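Local coordinates for Cel44C (Paenibacillus polymyxa, PDB 2YIH), which probably hydrolyses internal beta-1,4-glucan linkages in xyloglucan and cellulose through its family 44 glycoside hydrolase part, the piece of a longer protein present here, at residues K21-P25 with Y26-T30. The protein carries 8 engineered substitutions. Numbering follows the deposited sequence.
Sequences KPISP and YIYGT
Ile23 meets both Ile27 and Tyr28 with one branch, its methyl CG2, where the chain rounds a tight double turn. CG2 stands 4.1 Å from Ile27 CG1 and 4.3 Å from Tyr28 CE2; a beta-branched residue suits the place because the branch at CB holds a methyl close to the backbone, on the buried side. Ser24 begins the turn. Its carbonyl O accepts the amide N of Ile27 at 3.2 Å in a nearly straight bond (171°), closing a type I turn with Pro25 and Tyr26 at its corners. With OG swung opposite its own backbone N (chi1 178°), the serine also reaches forward to Tyr26 N at 3.4 Å, a weak ST turn; the stronger partner of this hydroxyl is the carbonyl O of Tyr386. Ile27 CG1 packs tightly on the same carbonyl, 3.1 Å from Ser24 O. Pro25 suits the first corner because its ring restricts phi to the value needed and its nitrogen has no hydrogen to satisfy. Its exposed ring places CG over one face of the Tyr26 ring, while Pro25 O receives Tyr28 N at 3.1 Å, making a second type I turn that overlaps the first. Beyond it, Ile27 CD1 lies 3.5 Å above one face of the Tyr28 ring, offset toward its rim. The double turn thus sends Tyr26 and Tyr28 to different surroundings: Tyr26 meets Tyr386 edge-to-face and touches Tyr105, whereas Tyr28 packs on Tyr408 and Arg409 of helix 399-409 and, with Ile23, on Phe418. Backbone bonds tie Ile23 to Asp420 and Tyr26 to Ala388. The turn joins strand 9-22 of the mixed beta-sheet to strand 29-30, which opens the eight-stranded TIM barrel and is flanked in it by strands 42-45 and 387-390.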
loop_
_atom_site.group_PDB
_atom_site.type_symbol
_atom_site.label_atom_id
_atom_site.label_comp_id
_atom_site.label_asym_id
_atom_site.label_seq_id
_atom_site.Cartn_x
_atom_site.Cartn_y
_atom_site.Cartn_z
ATOM N N LYS A 21 11.120 17.266 -4.319
ATOM C CA LYS A 21 10.117 16.518 -5.077
ATOM C C LYS A 21 8.912 16.268 -4.203
ATOM O O LYS A 21 9.030 16.163 -2.992
ATOM C CB LYS A 21 10.678 15.191 -5.606
ATOM C CG LYS A 21 11.279 14.280 -4.604
ATOM C CD LYS A 21 12.205 13.207 -5.283
ATOM C CE LYS A 21 11.505 12.464 -6.449
ATOM N NZ LYS A 21 12.020 11.048 -6.663
ATOM N N PRO A 22 7.741 16.190 -4.819
ATOM C CA PRO A 22 6.515 16.091 -4.008
ATOM C C PRO A 22 6.365 14.705 -3.398
ATOM O O PRO A 22 6.702 13.695 -4.035
ATOM C CB PRO A 22 5.402 16.392 -5.015
ATOM C CG PRO A 22 6.010 15.993 -6.368
ATOM C CD PRO A 22 7.480 16.325 -6.263
ATOM N N ILE A 23 5.984 14.670 -2.131
ATOM C CA ILE A 23 5.665 13.403 -1.465
ATOM C C ILE A 23 4.156 13.226 -1.548
ATOM O O ILE A 23 3.398 14.045 -1.015
ATOM C CB ILE A 23 6.068 13.445 0.030
ATOM C CG1 ILE A 23 7.576 13.627 0.157
ATOM C CG2 ILE A 23 5.601 12.151 0.744
ATOM C CD1 ILE A 23 8.048 13.963 1.610
ATOM N N SER A 24 3.702 12.204 -2.284
ATOM C CA SER A 24 2.262 11.957 -2.377
ATOM C C SER A 24 1.723 11.604 -0.998
ATOM O O SER A 24 2.263 10.697 -0.338
ATOM C CB SER A 24 1.998 10.781 -3.343
ATOM O OG SER A 24 0.599 10.560 -3.362
ATOM N N PRO A 25 0.676 12.309 -0.536
ATOM C CA PRO A 25 0.230 12.014 0.826
ATOM C C PRO A 25 -0.322 10.618 0.898
ATOM O O PRO A 25 -0.458 10.082 1.991
ATOM C CB PRO A 25 -0.901 13.045 1.086
ATOM C CG PRO A 25 -1.223 13.638 -0.221
ATOM C CD PRO A 25 -0.019 13.460 -1.125
ATOM N N TYR A 26 -0.652 10.010 -0.246
ATOM C CA TYR A 26 -1.284 8.667 -0.152
ATOM C C TYR A 26 -0.309 7.535 0.158
ATOM O O TYR A 26 -0.741 6.369 0.300
ATOM C CB TYR A 26 -2.071 8.312 -1.410
ATOM C CG TYR A 26 -3.001 9.406 -1.853
ATOM C CD1 TYR A 26 -3.856 10.044 -0.934
ATOM C CD2 TYR A 26 -3.008 9.830 -3.177
ATOM C CE1 TYR A 26 -4.681 11.100 -1.357
ATOM C CE2 TYR A 26 -3.867 10.833 -3.606
ATOM C CZ TYR A 26 -4.694 11.447 -2.684
ATOM O OH TYR A 26 -5.517 12.472 -3.107
ATOM N N ILE A 27 0.979 7.864 0.315
ATOM C CA ILE A 27 1.916 6.886 0.876
ATOM C C ILE A 27 1.674 6.646 2.375
ATOM O O ILE A 27 2.177 5.671 2.955
ATOM C CB ILE A 27 3.380 7.205 0.581
ATOM C CG1 ILE A 27 3.808 8.521 1.248
ATOM C CG2 ILE A 27 3.609 7.224 -0.934
ATOM C CD1 ILE A 27 4.837 8.352 2.283
ATOM N N TYR A 28 0.947 7.563 3.015
ATOM C CA TYR A 28 0.469 7.329 4.381
ATOM C C TYR A 28 -0.899 6.658 4.353
ATOM O O TYR A 28 -1.955 7.310 4.529
ATOM C CB TYR A 28 0.431 8.663 5.155
ATOM C CG TYR A 28 1.748 9.446 5.009
ATOM C CD1 TYR A 28 2.902 9.034 5.676
ATOM C CD2 TYR A 28 1.824 10.577 4.197
ATOM C CE1 TYR A 28 4.139 9.688 5.485
ATOM C CE2 TYR A 28 3.054 11.291 4.046
ATOM C CZ TYR A 28 4.194 10.838 4.699
ATOM O OH TYR A 28 5.403 11.518 4.555
ATOM N N GLY A 29 -0.887 5.358 4.125
ATOM C CA GLY A 29 -2.127 4.690 3.815
ATOM C C GLY A 29 -2.181 3.348 4.477
ATOM O O GLY A 29 -1.150 2.769 4.824
ATOM N N THR A 30 -3.387 2.812 4.587
ATOM C CA THR A 30 -3.506 1.515 5.232
ATOM C C THR A 30 -4.639 0.704 4.625
ATOM O O THR A 30 -5.444 1.226 3.837
ATOM C CB THR A 30 -3.676 1.668 6.772
ATOM O OG1 THR A 30 -3.475 0.376 7.401
ATOM C CG2 THR A 30 -5.082 2.241 7.094
#